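Local coordinates for hypothetical protein (Geobacillus stearothermophilus, PDB 1SFS) that is of unknown function but carries a glycoside hydrolase-like domain of the Rv2525c type and is possibly a bacterial lysozyme, at residues A[100-105]-A[138-143]; A[133-138]-A[167-172]. One frame throughout, in Å; residues are numbered along the deposited sequence. Where two conformers were deposited one is given.

Contact 1: A[100-105]-A[138-143]; sequences NGQVAA and IAAWVE
The indole of W141 pushes the outer rim of its six-membered ring against the last turn of 100-105, where its CZ3 lies 3.5 Å from A105 CA. CG of W141 stands anti to the backbone N (chi1 177°), which swings the ring off its own helix and lays it beside the neighbouring one. The carbonyl carbon of A104 meets this rim near the ring plane, whereas A105 CA comes in obliquely, and A105 CB lies 3.8 Å from W141 CE3. Alanine suits both places, its single methyl letting the indole lie directly against the backbone. At the other end of the ring, NE1 makes a weak hydrogen bond to the carbonyl of G153, and P152 and L154 of strand 151-156 also touch the indole, so one residue ties helix to helix and helix to sheet. A leucine in place of W141 would probably open a gap beside A104 and A105 and leave the G153 carbonyl without its indole donor.

A turn before A105, G101 faces A140, the neighbour of W141, and their CA atoms are 4.9 Å apart, the nearest pair of the two segments. The methyl of A140 settles on the backbone of 100-105, its CB 3.5 Å from Q102 N and 3.7 Å from G101 C. With no beta carbon, G101 leaves the space that the A140 methyl occupies.

The segment axes pass 7.4 Å apart and cross at -36°, a close packing of small residues between neighbouring, roughly parallel helices that follow successive parallel strands, as in repeated beta-alpha-beta crossovers.

Contact 2: A[133-138]-A[167-172]; sequences VDAAWI and YCEAVS
Y167 begins the meeting of 167-172 with the start of helix 135-145: its backbone N lies 3.6 Å from I138 CD1, the end of an isoleucine chain that reaches across. These are neighbouring helices of the beta-alpha succession, following strands 122-126 and 151-156. I138 has CG1 beside its backbone N (chi1 -65°) and an extended chain beyond, which sends CD1 to Y167 while the other branch, CG2, serves A170. The tyrosine gives this contact mainly its backbone and CB; its ring leads off toward helix 176-180, takes V171 CG2 over one face, and its hydroxyl bonds to the carbonyl of S209. C168 turns away to its disulfide with C208.

E169 lies alongside A135, with CG anti to its backbone N (chi1 171°) and the chain drawn out so that methylene and carboxylate both border the alanine methyl; E169 CD comes 3.5 Å from A135 CB. Glutamate suits this partly exposed place, offering carbon to the alanine and charge to R173, with which OE1 forms a salt bridge.

A170 packs its methyl against A135 and I138. Its CB sits 4.2 Å from A135 CB and 4.0 Å from I138 CG2, and two facing alanines allow the CA atoms to approach to 4.9 Å. The helix opposite is started by D134, its N-cap, whose OD2 accepts from W137 N nearly along the C-O axis. At the edge one water joins the segments, accepting from A135 N at 2.9 Å and donating to E169 OE2 at 3.0 Å.

Overall arrangement
Contacts 1 and 2 lie side by side, their centres 11 Å apart, and share helix 135-145; I138 falls in both ranges, though it packs only in contact 2. Along the chain their segments alternate: 100-105, 133-138, 138-143, then 167-172. Helix 135-145 therefore packs between helices 98-114 and 163-173, which matches the neighbouring order of parallel strands 84-89, 122-126 and 151-156. W137 bridges the two contacts directly, its CD1 lying 3.3 Å from G101 N and its CZ2 3.7 Å from A104 CB, while its ring stacks with F92. The result is a row of three neighbouring helices, consistent with one outer layer of the beta-alpha fold, all within the glycoside hydrolase-like domain.

Contact 1: A[100-105]-A[138-143]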
ATOM      1  N   ASN A 100      -9.090  -2.973 -17.546  1.00 13.62           N
ATOM      2  CA  ASN A 100      -7.734  -2.822 -17.082  1.00 13.64           C
ATOM      3  C   ASN A 100      -7.636  -3.030 -15.549  1.00 12.47           C
ATOM      4  O   ASN A 100      -6.673  -3.651 -15.063  1.00 12.57           O
ATOM      5  CB  ASN A 100      -7.147  -1.464 -17.489  1.00 14.44           C
ATOM      6  CG  ASN A 100      -6.899  -1.356 -18.957  1.00 17.49           C
ATOM      7  OD1 ASN A 100      -6.401  -2.330 -19.542  1.00 21.83           O
ATOM      8  ND2 ASN A 100      -7.266  -0.258 -19.569  1.00 21.25           N
ATOM      9  N   GLY A 101      -8.598  -2.515 -14.815  1.00 10.95           N
ATOM     10  CA  GLY A 101      -8.605  -2.754 -13.381  1.00 10.17           C
ATOM     11  C   GLY A 101      -8.810  -4.196 -13.039  1.00 10.39           C
ATOM     12  O   GLY A 101      -8.230  -4.683 -12.057  1.00 10.89           O
ATOM     13  N   GLN A 102      -9.619  -4.965 -13.795  0.55 10.46           N
ATOM     14  CA  GLN A 102      -9.808  -6.390 -13.589  0.55 11.99           C
ATOM     15  C   GLN A 102      -8.463  -7.077 -13.812  0.55 11.33           C
ATOM     16  O   GLN A 102      -8.069  -7.926 -13.021  0.55 11.94           O
ATOM     17  CB  GLN A 102     -10.859  -7.076 -14.464  0.55 12.83           C
ATOM     18  CG  GLN A 102     -12.291  -6.556 -14.371  0.55 12.31           C
ATOM     19  CD  GLN A 102     -13.210  -7.258 -15.389  0.55 14.43           C
ATOM     20  OE1 GLN A 102     -13.033  -7.046 -16.594  0.55 20.36           O
ATOM     21  NE2 GLN A 102     -14.150  -8.066 -14.911  0.55 17.51           N
ATOM     22  N   VAL A 103      -7.779  -6.777 -14.916  1.00 12.40           N
ATOM     23  CA  VAL A 103      -6.481  -7.421 -15.174  1.00 13.47           C
ATOM     24  C   VAL A 103      -5.524  -7.156 -14.008  1.00 12.83           C
ATOM     25  O   VAL A 103      -4.840  -8.088 -13.557  1.00 13.22           O
ATOM     26  CB  VAL A 103      -5.902  -6.923 -16.505  1.00 15.93           C
ATOM     27  CG1 VAL A 103      -4.448  -7.407 -16.613  1.00 22.10           C
ATOM     28  CG2 VAL A 103      -6.721  -7.388 -17.675  1.00 20.41           C
ATOM     29  N   ALA A 104      -5.454  -5.924 -13.524  1.00 11.80           N
ATOM     30  CA  ALA A 104      -4.551  -5.604 -12.437  1.00 11.72           C
ATOM     31  C   ALA A 104      -4.899  -6.418 -11.198  1.00 10.32           C
ATOM     32  O   ALA A 104      -4.006  -6.967 -10.561  1.00 10.72           O
ATOM     33  CB  ALA A 104      -4.615  -4.085 -12.155  1.00 12.77           C
ATOM     34  N   ALA A 105      -6.177  -6.458 -10.840  1.00 10.27           N
ATOM     35  CA  ALA A 105      -6.582  -7.209  -9.658  1.00  9.78           C
ATOM     36  C   ALA A 105      -6.237  -8.671  -9.815  1.00 10.01           C
ATOM     37  O   ALA A 105      -5.758  -9.312  -8.903  1.00 10.19           O
ATOM     38  CB  ALA A 105      -8.064  -7.019  -9.440  1.00 11.21           C
ATOM     39  N   ILE A 138     -11.169   1.807 -10.486  1.00  7.77           N
ATOM     40  CA  ILE A 138     -11.299   1.605  -9.044  1.00  7.56           C
ATOM     41  C   ILE A 138     -12.395   0.595  -8.754  1.00  7.46           C
ATOM     42  O   ILE A 138     -12.211  -0.314  -7.924  1.00  8.09           O
ATOM     43  CB  ILE A 138     -11.512   2.917  -8.323  1.00  7.84           C
ATOM     44  CG1 ILE A 138     -10.299   3.817  -8.448  1.00  9.26           C
ATOM     45  CG2 ILE A 138     -11.875   2.683  -6.857  1.00  8.90           C
ATOM     46  CD1 ILE A 138     -10.402   5.175  -7.835  1.00 11.20           C
ATOM     47  N   ALA A 139     -13.541   0.726  -9.402  1.00  8.07           N
ATOM     48  CA  ALA A 139     -14.607  -0.248  -9.248  1.00  8.15           C
ATOM     49  C   ALA A 139     -14.127  -1.646  -9.574  1.00  7.98           C
ATOM     50  O   ALA A 139     -14.435  -2.588  -8.833  1.00  8.62           O
ATOM     51  CB  ALA A 139     -15.793   0.116 -10.161  1.00 10.08           C
ATOM     52  N   ALA A 140     -13.416  -1.813 -10.694  1.00  8.05           N
ATOM     53  CA  ALA A 140     -12.951  -3.141 -11.068  1.00  8.76           C
ATOM     54  C   ALA A 140     -11.971  -3.695 -10.059  1.00  8.27           C
ATOM     55  O   ALA A 140     -11.980  -4.901  -9.776  1.00  8.86           O
ATOM     56  CB  ALA A 140     -12.307  -3.087 -12.457  1.00  9.95           C
ATOM     57  N   TRP A 141     -11.071  -2.868  -9.563  1.00  7.81           N
ATOM     58  CA  TRP A 141     -10.116  -3.342  -8.535  1.00  8.04           C
ATOM     59  C   TRP A 141     -10.845  -3.908  -7.357  1.00  8.10           C
ATOM     60  O   TRP A 141     -10.599  -5.020  -6.885  1.00  9.16           O
ATOM     61  CB  TRP A 141      -9.173  -2.171  -8.219  1.00  8.29           C
ATOM     62  CG  TRP A 141      -8.174  -2.493  -7.120  1.00  7.16           C
ATOM     63  CD1 TRP A 141      -8.257  -2.102  -5.843  1.00  7.91           C
ATOM     64  CD2 TRP A 141      -6.953  -3.215  -7.266  1.00  7.38           C
ATOM     65  NE1 TRP A 141      -7.172  -2.578  -5.122  1.00  8.03           N
ATOM     66  CE2 TRP A 141      -6.366  -3.240  -5.974  1.00  7.28           C
ATOM     67  CE3 TRP A 141      -6.285  -3.819  -8.329  1.00  8.60           C
ATOM     68  CZ2 TRP A 141      -5.147  -3.888  -5.747  1.00  8.44           C
ATOM     69  CZ3 TRP A 141      -5.082  -4.437  -8.072  1.00  9.93           C
ATOM     70  CH2 TRP A 141      -4.533  -4.458  -6.794  1.00  9.54           C
ATOM     71  N   VAL A 142     -11.806  -3.119  -6.838  1.00  7.81           N
ATOM     72  CA  VAL A 142     -12.582  -3.542  -5.684  1.00  8.36           C
ATOM     73  C   VAL A 142     -13.411  -4.774  -5.979  1.00  8.59           C
ATOM     74  O   VAL A 142     -13.411  -5.768  -5.225  1.00  9.54           O
ATOM     75  CB  VAL A 142     -13.467  -2.362  -5.226  1.00  8.92           C
ATOM     76  CG1 VAL A 142     -14.501  -2.798  -4.201  1.00 10.99           C
ATOM     77  CG2 VAL A 142     -12.590  -1.247  -4.672  1.00  9.49           C
ATOM     78  N   GLU A 143     -14.200  -4.793  -7.060  0.54  8.78           N
ATOM     79  CA  GLU A 143     -15.166  -5.866  -7.322  0.54  9.35           C
ATOM     80  C   GLU A 143     -14.447  -7.141  -7.685  0.54  9.91           C
ATOM     81  O   GLU A 143     -14.914  -8.254  -7.345  0.54 12.21           O
ATOM     82  CB  GLU A 143     -16.169  -5.479  -8.407  0.54  9.64           C
ATOM     83  CG  GLU A 143     -17.074  -4.310  -8.112  0.54  9.81           C
ATOM     84  CD  GLU A 143     -18.006  -3.937  -9.255  0.54 13.28           C
ATOM     85  OE1 GLU A 143     -17.963  -2.780  -9.650  0.54 11.70           O
ATOM     86  OE2 GLU A 143     -18.856  -4.842  -9.580  0.54 19.56           O
TER

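Contact 2: A[133-138]-A[167-172]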
ATOM      1  N   VAL A 133      -6.512   8.261 -13.807  1.00 12.43           N
ATOM      2  CA  VAL A 133      -7.312   7.387 -12.947  1.00 11.62           C
ATOM      3  C   VAL A 133      -8.774   7.642 -13.237  1.00 10.96           C
ATOM      4  O   VAL A 133      -9.176   8.823 -13.325  1.00 13.13           O
ATOM      5  CB  VAL A 133      -7.140   7.657 -11.422  1.00 15.04           C
ATOM      6  CG1 VAL A 133      -7.754   6.503 -10.624  1.00 13.09           C
ATOM      7  CG2 VAL A 133      -5.748   7.881 -11.022  1.00 17.57           C
ATOM      8  N   ASP A 134      -9.560   6.586 -13.338  1.00 10.03           N
ATOM      9  CA  ASP A 134     -10.991   6.797 -13.445  1.00 10.55           C
ATOM     10  C   ASP A 134     -11.764   5.874 -12.520  1.00  9.09           C
ATOM     11  O   ASP A 134     -11.224   4.898 -11.937  1.00  9.42           O
ATOM     12  CB  ASP A 134     -11.482   6.741 -14.890  1.00 12.47           C
ATOM     13  CG  ASP A 134     -11.506   5.407 -15.552  1.00 14.13           C
ATOM     14  OD1 ASP A 134     -11.807   5.401 -16.796  1.00 22.40           O
ATOM     15  OD2 ASP A 134     -11.278   4.350 -14.949  1.00 12.54           O
ATOM     16  N   ALA A 135     -13.018   6.205 -12.310  1.00  9.24           N
ATOM     17  CA  ALA A 135     -13.860   5.480 -11.397  1.00  8.65           C
ATOM     18  C   ALA A 135     -14.053   4.048 -11.810  1.00  8.16           C
ATOM     19  O   ALA A 135     -14.190   3.193 -10.905  1.00  9.04           O
ATOM     20  CB  ALA A 135     -15.201   6.200 -11.322  1.00  9.91           C
ATOM     21  N   ALA A 136     -14.102   3.746 -13.081  1.00  8.73           N
ATOM     22  CA  ALA A 136     -14.302   2.365 -13.522  1.00  9.28           C
ATOM     23  C   ALA A 136     -13.150   1.470 -13.113  1.00  8.26           C
ATOM     24  O   ALA A 136     -13.369   0.308 -12.784  1.00  8.67           O
ATOM     25  CB  ALA A 136     -14.543   2.307 -15.041  1.00 11.27           C
ATOM     26  N   TRP A 137     -11.929   1.966 -13.191  1.00  8.36           N
ATOM     27  CA  TRP A 137     -10.780   1.148 -12.788  1.00  8.25           C
ATOM     28  C   TRP A 137     -10.862   0.800 -11.307  1.00  7.71           C
ATOM     29  O   TRP A 137     -10.632  -0.333 -10.902  1.00  7.92           O
ATOM     30  CB  TRP A 137      -9.478   1.898 -13.110  1.00  8.53           C
ATOM     31  CG  TRP A 137      -8.238   1.093 -12.977  1.00  8.71           C
ATOM     32  CD1 TRP A 137      -7.554   0.559 -14.060  1.00  9.86           C
ATOM     33  CD2 TRP A 137      -7.511   0.726 -11.818  1.00  8.63           C
ATOM     34  NE1 TRP A 137      -6.445  -0.112 -13.617  1.00  9.93           N
ATOM     35  CE2 TRP A 137      -6.396  -0.037 -12.262  1.00  9.32           C
ATOM     36  CE3 TRP A 137      -7.634   0.923 -10.455  1.00  9.21           C
ATOM     37  CZ2 TRP A 137      -5.450  -0.579 -11.376  1.00 10.74           C
ATOM     38  CZ3 TRP A 137      -6.708   0.379  -9.581  1.00 10.55           C
ATOM     39  CH2 TRP A 137      -5.650  -0.368 -10.063  1.00 11.24           C
ATOM     40  N   ILE A 138     -11.169   1.807 -10.486  1.00  7.77           N
ATOM     41  CA  ILE A 138     -11.299   1.605  -9.044  1.00  7.56           C
ATOM     42  C   ILE A 138     -12.395   0.595  -8.754  1.00  7.46           C
ATOM     43  O   ILE A 138     -12.211  -0.314  -7.924  1.00  8.09           O
ATOM     44  CB  ILE A 138     -11.512   2.917  -8.323  1.00  7.84           C
ATOM     45  CG1 ILE A 138     -10.299   3.817  -8.448  1.00  9.26           C
ATOM     46  CG2 ILE A 138     -11.875   2.683  -6.857  1.00  8.90           C
ATOM     47  CD1 ILE A 138     -10.402   5.175  -7.835  1.00 11.20           C
ATOM     48  N   TYR A 167     -12.202   8.158  -7.006  1.00  7.28           N
ATOM     49  CA  TYR A 167     -12.605   7.403  -5.864  1.00  6.72           C
ATOM     50  C   TYR A 167     -13.983   7.812  -5.398  1.00  6.83           C
ATOM     51  O   TYR A 167     -14.846   6.980  -5.130  1.00  7.15           O
ATOM     52  CB  TYR A 167     -11.531   7.558  -4.723  1.00  7.56           C
ATOM     53  CG  TYR A 167     -11.978   6.912  -3.450  1.00  7.24           C
ATOM     54  CD1 TYR A 167     -11.859   5.532  -3.232  1.00  7.34           C
ATOM     55  CD2 TYR A 167     -12.571   7.685  -2.461  1.00  7.16           C
ATOM     56  CE1 TYR A 167     -12.315   4.974  -2.043  1.00  7.39           C
ATOM     57  CE2 TYR A 167     -13.053   7.114  -1.307  1.00  7.58           C
ATOM     58  CZ  TYR A 167     -12.914   5.763  -1.092  1.00  7.53           C
ATOM     59  OH  TYR A 167     -13.413   5.156   0.045  1.00  8.22           O
ATOM     60  N   CYS A 168     -14.218   9.126  -5.266  1.00  7.05           N
ATOM     61  CA  CYS A 168     -15.530   9.580  -4.753  1.00  7.27           C
ATOM     62  C   CYS A 168     -16.639   9.242  -5.751  1.00  7.02           C
ATOM     63  O   CYS A 168     -17.745   8.879  -5.302  1.00  7.68           O
ATOM     64  CB  CYS A 168     -15.503  11.010  -4.361  1.00  9.26           C
ATOM     65  SG  CYS A 168     -14.450  11.312  -2.878  1.00 13.27           S
ATOM     66  N   GLU A 169     -16.388   9.303  -7.061  1.00  7.16           N
ATOM     67  CA  GLU A 169     -17.391   8.869  -8.015  1.00  7.50           C
ATOM     68  C   GLU A 169     -17.644   7.389  -7.846  1.00  7.20           C
ATOM     69  O   GLU A 169     -18.807   6.925  -7.849  1.00  8.12           O
ATOM     70  CB  GLU A 169     -16.950   9.191  -9.431  1.00  7.65           C
ATOM     71  CG  GLU A 169     -17.835   8.575 -10.479  1.00  9.40           C
ATOM     72  CD  GLU A 169     -17.445   8.812 -11.913  1.00 10.81           C
ATOM     73  OE1 GLU A 169     -18.102   8.163 -12.804  1.00 12.60           O
ATOM     74  OE2 GLU A 169     -16.561   9.656 -12.168  1.00 13.80           O
ATOM     75  N   ALA A 170     -16.591   6.586  -7.698  1.00  7.05           N
ATOM     76  CA  ALA A 170     -16.786   5.147  -7.519  1.00  7.31           C
ATOM     77  C   ALA A 170     -17.624   4.847  -6.300  1.00  6.78           C
ATOM     78  O   ALA A 170     -18.499   3.968  -6.316  1.00  7.96           O
ATOM     79  CB  ALA A 170     -15.436   4.454  -7.456  1.00  7.76           C
ATOM     80  N   VAL A 171     -17.388   5.525  -5.193  1.00  6.99           N
ATOM     81  CA  VAL A 171     -18.167   5.355  -3.964  1.00  7.01           C
ATOM     82  C   VAL A 171     -19.619   5.739  -4.173  1.00  7.22           C
ATOM     83  O   VAL A 171     -20.515   5.050  -3.687  1.00  8.64           O
ATOM     84  CB  VAL A 171     -17.564   6.165  -2.817  1.00  7.72           C
ATOM     85  CG1 VAL A 171     -18.490   6.213  -1.607  1.00  9.65           C
ATOM     86  CG2 VAL A 171     -16.204   5.622  -2.422  1.00  8.22           C
ATOM     87  N   SER A 172     -19.879   6.823  -4.860  0.50  7.80           N
ATOM     88  CA  SER A 172     -21.260   7.206  -5.127  0.50  8.30           C
ATOM     89  C   SER A 172     -21.953   6.121  -5.933  0.50  8.60           C
ATOM     90  O   SER A 172     -23.115   5.753  -5.669  0.50 11.56           O
ATOM     91  CB  SER A 172     -21.218   8.546  -5.834  0.50  9.83           C
ATOM     92  OG  SER A 172     -22.481   8.891  -6.355  0.50 11.15           O
TER
HETATM   93  O   HOH W   1     -13.835   8.903 -13.157  0.69 21.49           O